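Local coordinates for protein methionine gamma-lyase (Trichomonas vaginalis, PDB 1E5E) that belongs to the Cys/Met metabolism family of PLP-dependent enzymes, forms an assembly of four chains and has the aminotransferase-type fold, at residues Glu108-Cys113 with Tyr152-Ala157; Asn158-Ile163 with Asp369-Leu374; Lys286-Gly291 with Met311-Leu316. One frame throughout, in Å; residues are numbered along the deposited sequence. Where two conformers were deposited one is given.

Overall arrangement
From the N terminus, contact 1 comes first. It closes a loop of 38 residues between 108-113 and 152-157, and joins the start of helix 112-124 to the C-terminal part of strand 148-154 of the seven-stranded sheet. Contact 2 opens directly after it, at N158. It closes only at strand 371-375, so it spans just over half of the chain and joins the loop after strand 148-154 to the five-stranded sheet. Contact 3 is a short antiparallel pairing that lies within this long excursion. It crosses neither of the others. Strands 311-316 and 371-375 are neighbours, so contacts 2 and 3 share one sheet. Contacts 1 and 2 both touch PPJ.

Contact 1: Glu108-Cys113 with Tyr152-Ala157; sequences ECLYGC and YFETPA. With PPJ (N-(hydroxy{3-hydroxy-2-methyl-5-[(phosphonooxy)methyl]pyridin-4-yl}methyl)norvaline), chain C.
Y111 and E154 meet backbone to carboxylate. The carboxylate of E154 points at the backbone N-H of Y111, and OE2 accepts a hydrogen bond of 2.6 Å from Y111 N. The bond is nearly straight (175°). The N-H comes in on the syn side of OE2, 22° out of the carboxylate plane. The other oxygen, OE1, takes the N-H of N158, so the carboxylate is held through both oxygens and its rotation is restrained. L110 lies across the extended E154 side chain, with L110 CB 3.5 Å from E154 OE2. Its CD2 reaches the edge of the Y152 ring, in the ring plane, 3.9 Å from CE1. C109 SG rests against A157 CB at 3.8 Å. A water joins the backbones, giving a hydrogen bond to C109 O and taking one from E154 N.

Y111 has CG anti to its N (chi1 176°), and this carries the ring away from E154 and over PPJ. One ring face has PPJ N 3.0 Å above it, toward the rim. Y111 OH is bonded covalently to PPJ CG at 1.4 Å, and R58 of the second subunit also hydrogen-bonds to this oxygen. Loops at the ends of parallel strands, with an aromatic ring, here a tyrosine, over the ligand at a subunit boundary, are typical of the active-site pocket of fold-type I PLP enzymes.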
loop_
_atom_site.group_PDB
_atom_site.type_symbol
_atom_site.label_atom_id
_atom_site.label_comp_id
_atom_site.label_asym_id
_atom_site.label_seq_id
_atom_site.Cartn_x
_atom_site.Cartn_y
_atom_site.Cartn_z
ATOM N N GLU A 108 -38.629 4.612 -6.447
ATOM C CA GLU A 108 -38.704 3.320 -5.778
ATOM C C GLU A 108 -37.706 2.329 -6.321
ATOM O O GLU A 108 -37.531 1.300 -5.660
ATOM C CB GLU A 108 -40.123 2.726 -5.993
ATOM C CG GLU A 108 -40.450 2.461 -7.452
ATOM C CD GLU A 108 -41.850 1.883 -7.694
ATOM O OE1 GLU A 108 -42.369 0.991 -6.986
ATOM O OE2 GLU A 108 -42.407 2.239 -8.747
ATOM N N CYS A 109 -37.162 2.515 -7.534
ATOM C CA CYS A 109 -36.195 1.497 -7.965
ATOM C C CYS A 109 -34.780 1.991 -7.674
ATOM O O CYS A 109 -34.212 2.718 -8.520
ATOM C CB CYS A 109 -36.313 1.119 -9.439
ATOM S SG CYS A 109 -35.288 -0.315 -9.884
ATOM N N LEU A 110 -34.218 1.579 -6.565
ATOM C CA LEU A 110 -32.890 1.959 -6.139
ATOM C C LEU A 110 -32.084 0.695 -5.799
ATOM O O LEU A 110 -32.578 -0.426 -5.571
ATOM C CB LEU A 110 -32.951 2.719 -4.813
ATOM C CG LEU A 110 -33.862 3.920 -4.627
ATOM C CD1 LEU A 110 -33.807 4.474 -3.219
ATOM C CD2 LEU A 110 -33.473 5.000 -5.655
ATOM N N TYR A 111 -30.800 0.998 -5.688
ATOM C CA TYR A 111 -29.919 -0.025 -5.090
ATOM C C TYR A 111 -30.538 -0.506 -3.786
ATOM O O TYR A 111 -30.950 0.301 -2.962
ATOM C CB TYR A 111 -28.550 0.607 -4.848
ATOM C CG TYR A 111 -27.602 -0.321 -4.151
ATOM C CD1 TYR A 111 -27.437 -1.642 -4.584
ATOM C CD2 TYR A 111 -26.870 0.110 -3.062
ATOM C CE1 TYR A 111 -26.564 -2.486 -3.954
ATOM C CE2 TYR A 111 -25.965 -0.718 -2.420
ATOM C CZ TYR A 111 -25.822 -2.011 -2.870
ATOM O OH TYR A 111 -24.904 -2.819 -2.218
ATOM N N GLY A 112 -30.494 -1.797 -3.515
ATOM C CA GLY A 112 -31.068 -2.307 -2.280
ATOM C C GLY A 112 -30.713 -1.581 -0.992
ATOM O O GLY A 112 -31.631 -1.209 -0.233
ATOM N N CYS A 113 -29.429 -1.344 -0.708
ATOM C CA CYS A 113 -29.045 -0.700 0.541
ATOM C C CYS A 113 -29.507 0.730 0.611
ATOM O O CYS A 113 -29.857 1.169 1.711
ATOM C CB CYS A 113 -27.519 -0.870 0.836
ATOM S SG CYS A 113 -26.817 -2.475 0.354
ATOM N N TYR A 152 -34.778 12.225 -5.052
ATOM C CA TYR A 152 -33.621 11.369 -5.268
ATOM C C TYR A 152 -33.938 10.256 -6.258
ATOM O O TYR A 152 -35.029 9.683 -6.153
ATOM C CB TYR A 152 -33.238 10.715 -3.904
ATOM C CG TYR A 152 -31.996 9.851 -3.907
ATOM C CD1 TYR A 152 -32.069 8.520 -4.303
ATOM C CD2 TYR A 152 -30.756 10.348 -3.520
ATOM C CE1 TYR A 152 -30.942 7.706 -4.316
ATOM C CE2 TYR A 152 -29.617 9.558 -3.508
ATOM C CZ TYR A 152 -29.709 8.255 -3.925
ATOM O OH TYR A 152 -28.590 7.453 -3.906
ATOM N N PHE A 153 -33.031 9.957 -7.186
ATOM C CA PHE A 153 -33.235 8.883 -8.142
ATOM C C PHE A 153 -31.905 8.331 -8.670
ATOM O O PHE A 153 -30.847 8.957 -8.498
ATOM C CB PHE A 153 -34.065 9.372 -9.357
ATOM C CG PHE A 153 -33.480 10.543 -10.047
ATOM C CD1 PHE A 153 -32.497 10.389 -11.042
ATOM C CD2 PHE A 153 -33.949 11.814 -9.837
ATOM C CE1 PHE A 153 -31.912 11.466 -11.638
ATOM C CE2 PHE A 153 -33.405 12.904 -10.485
ATOM C CZ PHE A 153 -32.395 12.737 -11.407
ATOM N N GLU A 154 -31.987 7.210 -9.369
ATOM C CA GLU A 154 -30.828 6.645 -10.062
ATOM C C GLU A 154 -31.238 6.417 -11.521
ATOM O O GLU A 154 -32.251 5.709 -11.702
ATOM C CB GLU A 154 -30.506 5.233 -9.593
ATOM C CG GLU A 154 -30.163 5.060 -8.129
ATOM C CD GLU A 154 -29.970 3.639 -7.663
ATOM O OE1 GLU A 154 -29.892 2.740 -8.537
ATOM O OE2 GLU A 154 -29.969 3.366 -6.428
ATOM N N THR A 155 -30.442 6.818 -12.491
ATOM C CA THR A 155 -30.744 6.419 -13.859
ATOM C C THR A 155 -29.444 6.176 -14.619
ATOM O O THR A 155 -28.540 7.005 -14.631
ATOM C CB THR A 155 -31.632 7.493 -14.522
ATOM O OG1 THR A 155 -31.907 7.136 -15.869
ATOM C CG2 THR A 155 -30.971 8.878 -14.558
ATOM N N PRO A 156 -29.308 5.035 -15.289
ATOM C CA PRO A 156 -30.312 3.969 -15.273
ATOM C C PRO A 156 -30.407 3.338 -13.900
ATOM O O PRO A 156 -29.379 3.301 -13.177
ATOM C CB PRO A 156 -29.814 2.956 -16.287
ATOM C CG PRO A 156 -28.790 3.672 -17.133
ATOM C CD PRO A 156 -28.203 4.715 -16.206
ATOM N N ALA A 157 -31.584 2.847 -13.508
ATOM C CA ALA A 157 -31.780 2.313 -12.172
ATOM C C ALA A 157 -31.190 0.931 -11.897
ATOM O O ALA A 157 -31.111 0.038 -12.742
ATOM C CB ALA A 157 -33.284 2.191 -11.847
HETATM N N1 PPJ C . -25.116 3.391 -5.375
HETATM C C2 PPJ C . -25.244 2.465 -6.349
HETATM C C6 PPJ C . -24.637 3.050 -4.146
HETATM C C2A PPJ C . -26.090 2.573 -7.466
HETATM C C3 PPJ C . -24.687 1.200 -6.072
HETATM O O3 PPJ C . -24.944 0.284 -6.967
HETATM C C4 PPJ C . -24.004 0.906 -4.888
HETATM C C4A PPJ C . -23.489 -0.413 -4.713
HETATM C C5 PPJ C . -24.018 1.827 -3.841
HETATM N N PPJ C . -23.989 -1.499 -5.332
HETATM C C5A PPJ C . -23.221 1.718 -2.655
HETATM O OP4 PPJ C . -21.985 1.951 -2.952
HETATM P P PPJ C . -20.965 1.202 -1.985
HETATM O OP1 PPJ C . -19.526 1.704 -2.453
HETATM O OP2 PPJ C . -21.136 -0.338 -2.160
HETATM O OP3 PPJ C . -21.201 1.592 -0.460
HETATM C CA PPJ C . -23.460 -2.752 -5.254
HETATM C CB PPJ C . -23.030 -3.337 -3.975
HETATM C C PPJ C . -24.150 -3.710 -6.058
HETATM C CG PPJ C . -23.990 -3.701 -2.902
HETATM C CD PPJ C . -24.199 -5.141 -2.931
HETATM O O PPJ C . -25.200 -3.315 -6.683
HETATM O OXT PPJ C . -23.537 -4.756 -6.544
HETATM O O HOH W 1 -34.006 5.337 -9.636
#

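Contact 2: Asn158-Ile163 with Asp369-Leu374; sequences NPTLKI and DGMIRL. With PPJ (N-(hydroxy{3-hydroxy-2-methyl-5-[(phosphonooxy)methyl]pyridin-4-yl}methyl)norvaline), chain C.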
loop_
_atom_site.group_PDB
_atom_site.type_symbol
_atom_site.label_atom_id
_atom_site.label_comp_id
_atom_site.label_asym_id
_atom_site.label_seq_id
_atom_site.Cartn_x
_atom_site.Cartn_y
_atom_site.Cartn_z
ATOM N N ASN A 158 -30.765 0.757 -10.647
ATOM C CA ASN A 158 -30.166 -0.508 -10.208
ATOM C C ASN A 158 -31.279 -1.326 -9.592
ATOM O O ASN A 158 -31.806 -0.866 -8.577
ATOM C CB ASN A 158 -29.062 -0.203 -9.185
ATOM C CG ASN A 158 -28.362 -1.456 -8.687
ATOM O OD1 ASN A 158 -28.692 -2.580 -9.112
ATOM N ND2 ASN A 158 -27.361 -1.257 -7.823
ATOM N N PRO A 159 -31.657 -2.449 -10.160
ATOM C CA PRO A 159 -30.996 -3.072 -11.281
ATOM C C PRO A 159 -31.767 -3.168 -12.587
ATOM O O PRO A 159 -31.261 -3.776 -13.541
ATOM C CB PRO A 159 -30.885 -4.494 -10.693
ATOM C CG PRO A 159 -32.256 -4.723 -10.123
ATOM C CD PRO A 159 -32.716 -3.363 -9.616
ATOM N N THR A 160 -32.954 -2.601 -12.688
ATOM C CA THR A 160 -33.746 -2.730 -13.931
ATOM C C THR A 160 -33.289 -1.910 -15.127
ATOM O O THR A 160 -33.630 -2.202 -16.284
ATOM C CB THR A 160 -35.207 -2.405 -13.601
ATOM O OG1 THR A 160 -35.264 -1.008 -13.293
ATOM C CG2 THR A 160 -35.647 -3.178 -12.332
ATOM N N LEU A 161 -32.430 -0.908 -14.937
ATOM C CA LEU A 161 -31.909 0.003 -15.907
ATOM C C LEU A 161 -33.010 0.918 -16.454
ATOM O O LEU A 161 -32.915 1.521 -17.522
ATOM C CB LEU A 161 -31.149 -0.679 -17.055
ATOM C CG LEU A 161 -30.097 -1.721 -16.612
ATOM C CD1 LEU A 161 -29.360 -2.320 -17.803
ATOM C CD2 LEU A 161 -29.138 -1.097 -15.593
ATOM N N LYS A 162 -34.015 1.181 -15.604
ATOM C CA LYS A 162 -35.104 2.078 -15.976
ATOM C C LYS A 162 -34.499 3.464 -16.241
ATOM O O LYS A 162 -33.639 3.884 -15.462
ATOM C CB LYS A 162 -36.216 2.156 -14.958
ATOM C CG LYS A 162 -37.231 3.283 -15.106
ATOM C CD LYS A 162 -38.229 3.254 -13.940
ATOM C CE LYS A 162 -37.604 3.622 -12.600
ATOM N NZ LYS A 162 -38.742 3.929 -11.623
ATOM N N ILE A 163 -34.923 4.126 -17.312
ATOM C CA ILE A 163 -34.374 5.444 -17.579
ATOM C C ILE A 163 -35.257 6.523 -16.994
ATOM O O ILE A 163 -36.465 6.398 -17.090
ATOM C CB ILE A 163 -34.263 5.702 -19.115
ATOM C CG1 ILE A 163 -33.457 4.567 -19.744
ATOM C CG2 ILE A 163 -33.682 7.068 -19.420
ATOM C CD1 ILE A 163 -32.018 4.476 -19.301
ATOM N N ASP A 369 -37.924 -12.391 -10.003
ATOM C CA ASP A 369 -36.959 -13.396 -9.566
ATOM C C ASP A 369 -36.346 -14.135 -10.740
ATOM O O ASP A 369 -35.488 -14.998 -10.545
ATOM C CB ASP A 369 -37.585 -14.344 -8.539
ATOM C CG ASP A 369 -38.607 -15.260 -9.191
ATOM O OD1 ASP A 369 -38.969 -15.084 -10.373
ATOM O OD2 ASP A 369 -39.050 -16.196 -8.515
ATOM N N GLY A 370 -36.712 -13.766 -11.968
ATOM C CA GLY A 370 -36.039 -14.341 -13.142
ATOM C C GLY A 370 -34.959 -13.353 -13.667
ATOM O O GLY A 370 -34.243 -13.584 -14.650
ATOM N N MET A 371 -34.839 -12.220 -12.987
ATOM C CA MET A 371 -33.946 -11.162 -13.415
ATOM C C MET A 371 -32.479 -11.418 -13.038
ATOM O O MET A 371 -32.173 -11.881 -11.952
ATOM C CB MET A 371 -34.462 -9.881 -12.804
ATOM C CG MET A 371 -33.726 -8.616 -13.243
ATOM S SD MET A 371 -34.755 -7.214 -12.807
ATOM C CE MET A 371 -35.932 -7.087 -14.129
ATOM N N ILE A 372 -31.609 -11.205 -14.010
ATOM C CA ILE A 372 -30.167 -11.315 -13.863
ATOM C C ILE A 372 -29.513 -9.968 -14.186
ATOM O O ILE A 372 -29.917 -9.353 -15.191
ATOM C CB ILE A 372 -29.628 -12.378 -14.844
ATOM C CG1 ILE A 372 -30.172 -13.737 -14.421
ATOM C CG2 ILE A 372 -28.095 -12.424 -14.851
ATOM C CD1 ILE A 372 -30.095 -14.856 -15.432
ATOM N N ARG A 373 -28.543 -9.508 -13.400
ATOM C CA ARG A 373 -27.861 -8.241 -13.722
ATOM C C ARG A 373 -26.408 -8.515 -14.121
ATOM O O ARG A 373 -25.652 -9.195 -13.429
ATOM C CB ARG A 373 -27.954 -7.253 -12.558
ATOM C CG ARG A 373 -27.427 -5.854 -12.844
ATOM C CD ARG A 373 -27.163 -5.068 -11.539
ATOM N NE ARG A 373 -25.994 -5.649 -10.844
ATOM C CZ ARG A 373 -25.601 -5.270 -9.612
ATOM N NH1 ARG A 373 -26.267 -4.339 -8.942
ATOM N NH2 ARG A 373 -24.543 -5.847 -9.061
ATOM N N LEU A 374 -25.918 -7.887 -15.184
ATOM C CA LEU A 374 -24.602 -8.151 -15.729
ATOM C C LEU A 374 -23.862 -6.821 -15.852
ATOM O O LEU A 374 -24.512 -5.909 -16.354
ATOM C CB LEU A 374 -24.687 -8.801 -17.107
ATOM C CG LEU A 374 -23.443 -8.979 -17.963
ATOM C CD1 LEU A 374 -22.459 -9.998 -17.377
ATOM C CD2 LEU A 374 -23.878 -9.404 -19.382
HETATM N N1 PPJ C . -25.116 3.391 -5.375
HETATM C C2 PPJ C . -25.244 2.465 -6.349
HETATM C C6 PPJ C . -24.637 3.050 -4.146
HETATM C C2A PPJ C . -26.090 2.573 -7.466
HETATM C C3 PPJ C . -24.687 1.200 -6.072
HETATM O O3 PPJ C . -24.944 0.284 -6.967
HETATM C C4 PPJ C . -24.004 0.906 -4.888
HETATM C C4A PPJ C . -23.489 -0.413 -4.713
HETATM C C5 PPJ C . -24.018 1.827 -3.841
HETATM N N PPJ C . -23.989 -1.499 -5.332
HETATM C C5A PPJ C . -23.221 1.718 -2.655
HETATM O OP4 PPJ C . -21.985 1.951 -2.952
HETATM P P PPJ C . -20.965 1.202 -1.985
HETATM O OP1 PPJ C . -19.526 1.704 -2.453
HETATM O OP2 PPJ C . -21.136 -0.338 -2.160
HETATM O OP3 PPJ C . -21.201 1.592 -0.460
HETATM C CA PPJ C . -23.460 -2.752 -5.254
HETATM C CB PPJ C . -23.030 -3.337 -3.975
HETATM C C PPJ C . -24.150 -3.710 -6.058
HETATM C CG PPJ C . -23.990 -3.701 -2.902
HETATM C CD PPJ C . -24.199 -5.141 -2.931
HETATM O O PPJ C . -25.200 -3.315 -6.683
HETATM O OXT PPJ C . -23.537 -4.756 -6.544
#
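N158 and R373 reach each other through extended first torsions. In N158, CG lies opposite the backbone N (chi1 -179°), and this carries the amide toward the arginine. R373 starts out the same way, then bends at chi3, turning its guanidinium group toward N158 and PPJ. R373 NH1 gives a hydrogen bond of 3.0 Å to N158 OD1. N158 OD1 lies in the guanidinium plane, but NH1 is tilted from the carbonyl plane of the amide, and the two flat groups stand 42° apart. The bond is also bent, at 147°.

The same NH1 donates to PPJ O at 2.7 Å, and NH2 donates to PPJ OXT at 2.9 Å. Two parallel N-H groups thus grip the ligand carboxylate edge-on, as arginines commonly do in fold-type I PLP enzymes. N158 ND2 adds a bond of 3.2 Å to PPJ O, so this oxygen has donors from both segments. ND2 also makes a weak bond to PPJ O3. With OD1 holding R373, both ends of the amide are engaged and its flip is fixed. Through these bonds PPJ is held jointly by the loop after strand 148-154 and by strand 371-375 of the other sheet.

Away from the ligand the contact is apolar. P159 follows a cis peptide bond, and its CB packs on R373 CD at 3.9 Å, beside the aliphatic part of the arginine. M371 SD comes 4.2 Å from T160 CG2, the two side chains crossing at a slant. P159 O is hydrogen-bonded to T313 of the adjoining strand.

Contact 3: Lys286-Gly291 with Met311-Leu316; sequences KVYYPG and MITFIL. With SO4 (sulfate ion), chain E.
V287 fills the dip between I312 and F314 on the neighbouring strand. Its CG1 presses on I312 CG2 at 3.7 Å, crossing that side chain at a slant. Its CG2 lies alongside F314 CB, the two side chains pointing the same way. F314 has CG between its backbone N and carbonyl carbon (chi1 61°), and the ring swings away from V287. Helix 260-279 covers this face: L278 meets V287 and A275 meets I312.

The two strands form an antiparallel ladder. K286 pairs with I315 and Y288 with T313 as hydrogen-bonded pairs, and V287 faces F314 as a non-hydrogen-bonded pair. Y288 N gives a bond of 2.8 Å to T313 O, and T313 N returns one of 3.0 Å to Y288 O. I315 N donates to K286 O at 3.0 Å; the reverse bond is weak. Strand 284-288 is the outer strand of the five-stranded sheet within this chain.

On the opposite face the Y288 ring packs beside T313 and I315. Its CE1 comes 4.2 Å from I315 CD1, and K286 CG sits 4.0 Å above the Y288 ring plane, offset toward its rim. K286 NZ hydrogen-bonds to a sulfate ion, probably from the crystallisation liquor. Beyond the ladder Y289 turns its ring edge to M311 O, with CD1 3.2 Å away. Y289 CD1 also lies 3.8 Å from I312 CG1, and the Y289 hydroxyl hydrogen-bonds to G309 O.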
loop_
_atom_site.group_PDB
_atom_site.type_symbol
_atom_site.label_atom_id
_atom_site.label_comp_id
_atom_site.label_asym_id
_atom_site.label_seq_id
_atom_site.Cartn_x
_atom_site.Cartn_y
_atom_site.Cartn_z
ATOM N N LYS A 286 -36.440 -11.293 -22.015
ATOM C CA LYS A 286 -36.349 -9.852 -22.158
ATOM C C LYS A 286 -34.931 -9.347 -21.891
ATOM O O LYS A 286 -34.318 -9.852 -20.943
ATOM C CB LYS A 286 -37.242 -9.262 -21.014
ATOM C CG LYS A 286 -37.312 -7.740 -21.130
ATOM C CD LYS A 286 -38.459 -7.220 -21.973
ATOM C CE LYS A 286 -38.128 -5.888 -22.638
ATOM N NZ LYS A 286 -39.110 -5.380 -23.636
ATOM N N VAL A 287 -34.475 -8.347 -22.630
ATOM C CA VAL A 287 -33.162 -7.768 -22.342
ATOM C C VAL A 287 -33.358 -6.252 -22.194
ATOM O O VAL A 287 -33.908 -5.565 -23.044
ATOM C CB VAL A 287 -32.081 -8.028 -23.384
ATOM C CG1 VAL A 287 -30.758 -7.329 -22.972
ATOM C CG2 VAL A 287 -31.803 -9.508 -23.610
ATOM N N TYR A 288 -32.938 -5.726 -21.065
ATOM C CA TYR A 288 -32.928 -4.291 -20.768
ATOM C C TYR A 288 -31.508 -3.783 -21.002
ATOM O O TYR A 288 -30.557 -4.354 -20.423
ATOM C CB TYR A 288 -33.262 -4.078 -19.289
ATOM C CG TYR A 288 -34.708 -4.337 -18.935
ATOM C CD1 TYR A 288 -35.056 -5.062 -17.810
ATOM C CD2 TYR A 288 -35.728 -3.819 -19.741
ATOM C CE1 TYR A 288 -36.385 -5.306 -17.511
ATOM C CE2 TYR A 288 -37.057 -4.052 -19.429
ATOM C CZ TYR A 288 -37.384 -4.792 -18.312
ATOM O OH TYR A 288 -38.700 -5.035 -17.977
ATOM N N TYR A 289 -31.299 -2.883 -21.926
ATOM C CA TYR A 289 -30.026 -2.259 -22.272
ATOM C C TYR A 289 -30.400 -0.871 -22.758
ATOM O O TYR A 289 -31.168 -0.819 -23.703
ATOM C CB TYR A 289 -29.210 -2.961 -23.389
ATOM C CG TYR A 289 -27.852 -2.329 -23.627
ATOM C CD1 TYR A 289 -26.945 -2.200 -22.576
ATOM C CD2 TYR A 289 -27.444 -1.825 -24.856
ATOM C CE1 TYR A 289 -25.711 -1.589 -22.748
ATOM C CE2 TYR A 289 -26.218 -1.206 -25.044
ATOM C CZ TYR A 289 -25.349 -1.107 -23.977
ATOM O OH TYR A 289 -24.099 -0.481 -24.142
ATOM N N PRO A 290 -29.753 0.197 -22.310
ATOM C CA PRO A 290 -30.159 1.541 -22.743
ATOM C C PRO A 290 -29.952 1.772 -24.213
ATOM O O PRO A 290 -30.638 2.608 -24.836
ATOM C CB PRO A 290 -29.336 2.478 -21.864
ATOM C CG PRO A 290 -29.081 1.669 -20.630
ATOM C CD PRO A 290 -28.857 0.248 -21.133
ATOM N N GLY A 291 -29.012 1.070 -24.849
ATOM C CA GLY A 291 -28.739 1.275 -26.265
ATOM C C GLY A 291 -29.821 0.742 -27.198
ATOM O O GLY A 291 -29.868 1.186 -28.367
ATOM N N MET A 311 -23.827 -1.954 -18.309
ATOM C CA MET A 311 -24.803 -2.701 -17.524
ATOM C C MET A 311 -25.846 -3.266 -18.519
ATOM O O MET A 311 -26.316 -2.583 -19.429
ATOM C CB MET A 311 -25.547 -1.882 -16.454
ATOM C CG MET A 311 -24.621 -1.260 -15.377
ATOM S SD MET A 311 -23.549 -2.480 -14.596
ATOM C CE MET A 311 -24.667 -3.483 -13.681
ATOM N N ILE A 312 -26.240 -4.514 -18.291
ATOM C CA ILE A 312 -27.233 -5.187 -19.094
ATOM C C ILE A 312 -28.103 -5.960 -18.116
ATOM O O ILE A 312 -27.491 -6.733 -17.386
ATOM C CB ILE A 312 -26.641 -6.168 -20.116
ATOM C CG1 ILE A 312 -25.722 -5.516 -21.176
ATOM C CG2 ILE A 312 -27.790 -6.862 -20.872
ATOM C CD1 ILE A 312 -25.014 -6.575 -22.054
ATOM N N THR A 313 -29.425 -5.826 -18.119
ATOM C CA THR A 313 -30.195 -6.680 -17.193
ATOM C C THR A 313 -31.129 -7.578 -17.999
ATOM O O THR A 313 -31.642 -7.083 -19.015
ATOM C CB THR A 313 -30.955 -5.789 -16.203
ATOM O OG1 THR A 313 -29.996 -5.172 -15.321
ATOM C CG2 THR A 313 -31.946 -6.604 -15.381
ATOM N N PHE A 314 -31.274 -8.851 -17.681
ATOM C CA PHE A 314 -32.079 -9.705 -18.539
ATOM C C PHE A 314 -32.811 -10.719 -17.668
ATOM O O PHE A 314 -32.549 -10.986 -16.495
ATOM C CB PHE A 314 -31.329 -10.390 -19.683
ATOM C CG PHE A 314 -30.217 -11.314 -19.225
ATOM C CD1 PHE A 314 -29.001 -10.805 -18.767
ATOM C CD2 PHE A 314 -30.355 -12.670 -19.295
ATOM C CE1 PHE A 314 -27.981 -11.642 -18.348
ATOM C CE2 PHE A 314 -29.344 -13.544 -18.878
ATOM C CZ PHE A 314 -28.153 -13.009 -18.407
ATOM N N ILE A 315 -33.907 -11.176 -18.295
ATOM C CA ILE A 315 -34.790 -12.147 -17.644
ATOM C C ILE A 315 -34.898 -13.381 -18.526
ATOM O O ILE A 315 -35.050 -13.327 -19.758
ATOM C CB ILE A 315 -36.144 -11.517 -17.327
ATOM C CG1 ILE A 315 -36.080 -10.212 -16.536
ATOM C CG2 ILE A 315 -37.056 -12.497 -16.582
ATOM C CD1 ILE A 315 -37.353 -9.352 -16.667
ATOM N N LEU A 316 -34.674 -14.535 -17.880
ATOM C CA LEU A 316 -34.779 -15.795 -18.587
ATOM C C LEU A 316 -36.242 -16.285 -18.531
ATOM O O LEU A 316 -36.920 -16.163 -17.514
ATOM C CB LEU A 316 -33.905 -16.908 -18.041
ATOM C CG LEU A 316 -32.388 -16.676 -18.036
ATOM C CD1 LEU A 316 -31.680 -17.790 -17.254
ATOM C CD2 LEU A 316 -31.815 -16.513 -19.423
HETATM S S SO4 E . -38.248 -6.866 -26.764
HETATM O O1 SO4 E . -37.323 -7.943 -27.250
HETATM O O2 SO4 E . -39.562 -7.468 -26.416
HETATM O O3 SO4 E . -38.399 -5.872 -27.902
HETATM O O4 SO4 E . -37.678 -6.139 -25.594
#